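PDB 4TRT: DNA polymerase III subunit beta from Deinococcus radiodurans, which probably tethers DNA polymerases and other proteins to DNA as a ring-shaped sliding clamp, so conferring processivity on replication. Local coordinates for residues S46-L50 with E51-S55; S97-G101 with G102-K106. All blocks are in the same frame, centred on the assembly; numbering follows the deposited sequence.

Overall arrangement
Both contacts are beta hairpins of the N-terminal clamp domain, in series along the chain, with centres about 28 Å apart and nearest atoms about 15 Å apart. They share no strand: interaction 1 lies within a sheet that continues onto strand 224-229 of the central domain, whereas interaction 2 lies at the edge of a different sheet, which a strand of the second subunit extends. Interaction 1 is the more buried, its centre about 17 Å from that of the chain against about 36 Å for interaction 2. Chemistry follows place: side-chain oxygens of Asn49 and Thr48 take backbone N-H groups at the 46-55 turn, while 97-106 has a two-glycine turn and a charged cluster on its strands.

Interaction 1: residues S46-L50 with E51-S55; sequences SGTNL and EIDLS
Asn49 OD1 takes two backbone N-H groups from the segment that follows it. The bond from Ile52 N to Asn49 OD1 is 2.8 Å and nearly straight, 171° at the hydrogen; that from Glu51 N to Asn49 OD1 is more bent and comes in further off the carbonyl plane. With CG set between the backbone N and the carbonyl carbon (chi1 67°), the amide can turn its oxygen onto these two donors. Asn49 N in turn donates to Ile52 O at 3.2 Å, so backbone and side chain of one residue both grip the far arm. Thr48 braces the same turn through its hydroxyl: its OG1 accepts from Leu50 N at 2.9 Å, an ST turn. The same Thr48 OG1 lies 2.8 Å from Asp53 OD1. Ile52 O, 3.0 Å from Thr48 OG1, is likewise within reach of the hydroxyl. The Thr48 and Asp53 side chains run side by side on the sheet face they share with Ser46 and Ser55. Behind the turn the strands settle into antiparallel pairing, their axes 170° apart, with Gly47 and Leu54 as a hydrogen-bonded pair, N to O at 3.0 Å both ways. Further out, Glu51 OE1 makes a salt bridge to Lys229 and Asp53 OD2 accepts from Asn227. Ile52 and Leu54 pack on Val21 of helix 8-21 and on Met226, while Ser46 pairs through its backbone with Lys35. The hairpin thus sits inside one continuous sheet, between strand 33-38 and strand 224-229 of the central domain.

Interaction 2: residues S97-G101 with G102-K106; sequences SVRSG and GSDFK
Arg99 lies alongside Asp104 on one face of the hairpin, its CG 3.6 Å from Asp104 OD1. Its NE forms a long salt bridge to that same oxygen at 3.5 Å, with the guanidinium and carboxylate planes 59° apart, so the two groups do not meet as a flat bidentate pair. Lys106 NZ binds Asp104 OD1 more closely, at 3.0 Å on the syn side, and also donates to Ser97 OG at 3.1 Å. A bend in the lysine chain (chi2 -64°) brings the amine back beside the Asp104 carboxylate and on to Ser97 OG. With an alanine in place of Lys106, Ser97 OG would lose this donor and Asp104 would probably be left leaning on the longer ion pair to Arg99. On the other face Val98 and Phe105 meet CB to CB at 4.2 Å and pack on Leu82. Their backbones exchange two hydrogen bonds, Val98 N to Phe105 O being 2.7 Å. A type II' turn from Ser100 to Ser103 closes the hairpin, Gly101 taking its positive phi of 51°. Strand 103-106 also pairs with an antiparallel strand of the second subunit, consistent with the head-to-tail ring. Arg99 NH2 and Lys106 NZ come within 3.1 Å of each other; Asp104, which binds Lys106 NZ and reaches Arg99 through NE, and Glu90, bound to Arg99 NH1, probably offset much of that like-charge cost.

Interaction 1: residues S46-L50 with E51-S55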
loop_
_atom_site.group_PDB
_atom_site.type_symbol
_atom_site.label_atom_id
_atom_site.label_comp_id
_atom_site.label_asym_id
_atom_site.label_seq_id
_atom_site.Cartn_x
_atom_site.Cartn_y
_atom_site.Cartn_z
ATOM N N SER A 46 -18.474 3.721 -21.287
ATOM C CA SER A 46 -17.352 3.538 -22.188
ATOM C C SER A 46 -16.317 4.671 -22.122
ATOM O O SER A 46 -16.610 5.802 -21.679
ATOM C CB SER A 46 -17.861 3.314 -23.619
ATOM O OG SER A 46 -18.272 4.529 -24.220
ATOM N N GLY A 47 -15.104 4.334 -22.552
ATOM C CA GLY A 47 -13.999 5.288 -22.617
ATOM C C GLY A 47 -12.775 4.735 -23.332
ATOM O O GLY A 47 -12.765 3.587 -23.794
ATOM N N THR A 48 -11.739 5.562 -23.438
ATOM C CA THR A 48 -10.534 5.183 -24.143
ATOM C C THR A 48 -9.323 5.798 -23.455
ATOM O O THR A 48 -9.452 6.799 -22.747
ATOM C CB THR A 48 -10.585 5.638 -25.614
ATOM O OG1 THR A 48 -9.456 5.125 -26.332
ATOM C CG2 THR A 48 -10.570 7.165 -25.702
ATOM N N ASN A 49 -8.161 5.174 -23.648
ATOM C CA ASN A 49 -6.878 5.820 -23.329
ATOM C C ASN A 49 -6.023 5.968 -24.584
ATOM O O ASN A 49 -4.809 6.146 -24.510
ATOM C CB ASN A 49 -6.123 5.073 -22.227
ATOM C CG ASN A 49 -5.659 3.700 -22.649
ATOM O OD1 ASN A 49 -5.775 3.305 -23.814
ATOM N ND2 ASN A 49 -5.105 2.959 -21.697
ATOM N N LEU A 50 -6.679 5.847 -25.733
ATOM C CA LEU A 50 -6.073 5.950 -27.053
ATOM C C LEU A 50 -5.339 4.676 -27.486
ATOM O O LEU A 50 -5.120 4.492 -28.670
ATOM C CB LEU A 50 -5.168 7.194 -27.174
ATOM C CG LEU A 50 -5.795 8.529 -26.748
ATOM C CD1 LEU A 50 -4.831 9.686 -26.963
ATOM C CD2 LEU A 50 -7.100 8.806 -27.474
ATOM N N GLU A 51 -4.969 3.793 -26.558
ATOM C CA GLU A 51 -4.406 2.476 -26.952
ATOM C C GLU A 51 -5.462 1.382 -26.885
ATOM O O GLU A 51 -5.458 0.464 -27.694
ATOM C CB GLU A 51 -3.203 2.099 -26.084
ATOM C CG GLU A 51 -2.046 3.083 -26.181
ATOM C CD GLU A 51 -1.549 3.282 -27.608
ATOM O OE1 GLU A 51 -1.522 2.306 -28.407
ATOM O OE2 GLU A 51 -1.197 4.433 -27.952
ATOM N N ILE A 52 -6.355 1.478 -25.913
ATOM C CA ILE A 52 -7.514 0.589 -25.889
ATOM C C ILE A 52 -8.806 1.372 -25.724
ATOM O O ILE A 52 -8.797 2.472 -25.209
ATOM C CB ILE A 52 -7.393 -0.530 -24.822
ATOM C CG1 ILE A 52 -7.479 0.012 -23.398
ATOM C CG2 ILE A 52 -6.118 -1.338 -25.017
ATOM C CD1 ILE A 52 -7.903 -1.041 -22.390
ATOM N N ASP A 53 -9.914 0.785 -26.179
ATOM C CA ASP A 53 -11.255 1.266 -25.861
ATOM C C ASP A 53 -11.910 0.205 -25.017
ATOM O O ASP A 53 -11.702 -0.982 -25.241
ATOM C CB ASP A 53 -12.134 1.460 -27.104
ATOM C CG ASP A 53 -11.444 2.227 -28.208
ATOM O OD1 ASP A 53 -10.711 3.180 -27.895
ATOM O OD2 ASP A 53 -11.658 1.877 -29.392
ATOM N N LEU A 54 -12.741 0.639 -24.081
ATOM C CA LEU A 54 -13.426 -0.272 -23.182
ATOM C C LEU A 54 -14.872 0.153 -23.017
ATOM O O LEU A 54 -15.173 1.348 -22.916
ATOM C CB LEU A 54 -12.716 -0.273 -21.830
ATOM C CG LEU A 54 -13.220 -1.202 -20.738
ATOM C CD1 LEU A 54 -13.022 -2.662 -21.138
ATOM C CD2 LEU A 54 -12.506 -0.872 -19.440
ATOM N N SER A 55 -15.754 -0.840 -22.981
ATOM C CA SER A 55 -17.173 -0.644 -22.785
ATOM C C SER A 55 -17.655 -1.664 -21.772
ATOM O O SER A 55 -17.276 -2.832 -21.852
ATOM C CB SER A 55 -17.900 -0.859 -24.100
ATOM O OG SER A 55 -19.228 -0.444 -23.988
#

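Interaction 2: residues S97-G101 with G102-K106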
loop_
_atom_site.group_PDB
_atom_site.type_symbol
_atom_site.label_atom_id
_atom_site.label_comp_id
_atom_site.label_asym_id
_atom_site.label_seq_id
_atom_site.Cartn_x
_atom_site.Cartn_y
_atom_site.Cartn_z
ATOM N N SER A 97 -27.651 14.160 -11.651
ATOM C CA SER A 97 -27.930 13.951 -10.240
ATOM C C SER A 97 -27.671 12.485 -9.878
ATOM O O SER A 97 -28.057 11.574 -10.623
ATOM C CB SER A 97 -29.363 14.357 -9.921
ATOM O OG SER A 97 -29.495 15.752 -10.085
ATOM N N VAL A 98 -26.999 12.261 -8.751
ATOM C CA VAL A 98 -26.673 10.904 -8.298
ATOM C C VAL A 98 -27.157 10.819 -6.845
ATOM O O VAL A 98 -26.655 11.562 -5.971
ATOM C CB VAL A 98 -25.161 10.624 -8.370
ATOM C CG1 VAL A 98 -24.862 9.166 -8.049
ATOM C CG2 VAL A 98 -24.579 11.013 -9.730
ATOM N N ARG A 99 -28.175 9.987 -6.611
ATOM C CA ARG A 99 -28.924 9.992 -5.355
ATOM C C ARG A 99 -29.010 8.612 -4.752
ATOM O O ARG A 99 -29.226 7.629 -5.461
ATOM C CB ARG A 99 -30.375 10.470 -5.559
ATOM C CG ARG A 99 -30.502 11.922 -5.949
ATOM C CD ARG A 99 -31.955 12.360 -5.936
ATOM N NE ARG A 99 -32.066 13.716 -6.447
ATOM C CZ ARG A 99 -32.422 14.059 -7.684
ATOM N NH1 ARG A 99 -32.762 13.153 -8.587
ATOM N NH2 ARG A 99 -32.465 15.349 -8.008
ATOM N N SER A 100 -28.870 8.564 -3.434
ATOM C CA SER A 100 -29.163 7.361 -2.654
ATOM C C SER A 100 -29.435 7.810 -1.214
ATOM O O SER A 100 -28.609 8.493 -0.609
ATOM C CB SER A 100 -27.994 6.377 -2.693
ATOM O OG SER A 100 -28.362 5.177 -2.025
ATOM N N GLY A 101 -30.618 7.472 -0.709
ATOM C CA GLY A 101 -31.066 7.888 0.614
ATOM C C GLY A 101 -30.932 9.391 0.829
ATOM O O GLY A 101 -31.509 10.179 0.092
ATOM N N GLY A 102 -30.168 9.779 1.843
ATOM C CA GLY A 102 -29.985 11.181 2.174
ATOM C C GLY A 102 -28.942 11.885 1.306
ATOM O O GLY A 102 -28.799 13.101 1.409
ATOM N N SER A 103 -28.220 11.128 0.468
ATOM C CA SER A 103 -27.163 11.668 -0.375
ATOM C C SER A 103 -27.722 12.163 -1.707
ATOM O O SER A 103 -28.456 11.443 -2.380
ATOM C CB SER A 103 -26.099 10.600 -0.688
ATOM O OG SER A 103 -25.344 10.280 0.460
ATOM N N ASP A 104 -27.335 13.368 -2.097
ATOM C CA ASP A 104 -27.750 13.962 -3.379
ATOM C C ASP A 104 -26.544 14.682 -3.958
ATOM O O ASP A 104 -26.132 15.696 -3.419
ATOM C CB ASP A 104 -28.905 14.951 -3.141
ATOM C CG ASP A 104 -29.523 15.481 -4.432
ATOM O OD1 ASP A 104 -29.024 15.196 -5.545
ATOM O OD2 ASP A 104 -30.523 16.218 -4.327
ATOM N N PHE A 105 -25.963 14.121 -5.018
ATOM C CA PHE A 105 -24.761 14.654 -5.638
ATOM C C PHE A 105 -25.131 15.156 -7.033
ATOM O O PHE A 105 -25.939 14.544 -7.706
ATOM C CB PHE A 105 -23.667 13.565 -5.704
ATOM C CG PHE A 105 -22.985 13.321 -4.390
ATOM C CD1 PHE A 105 -23.641 12.674 -3.360
ATOM C CD2 PHE A 105 -21.699 13.771 -4.172
ATOM C CE1 PHE A 105 -23.020 12.486 -2.127
ATOM C CE2 PHE A 105 -21.065 13.560 -2.965
ATOM C CZ PHE A 105 -21.734 12.939 -1.935
ATOM N N LYS A 106 -24.562 16.284 -7.444
ATOM C CA LYS A 106 -24.751 16.822 -8.793
ATOM C C LYS A 106 -23.401 16.931 -9.467
ATOM O O LYS A 106 -22.503 17.546 -8.909
ATOM C CB LYS A 106 -25.360 18.237 -8.773
ATOM C CG LYS A 106 -26.545 18.466 -7.861
ATOM C CD LYS A 106 -27.765 17.664 -8.245
ATOM C CE LYS A 106 -28.983 18.191 -7.496
ATOM N NZ LYS A 106 -30.082 17.195 -7.443
#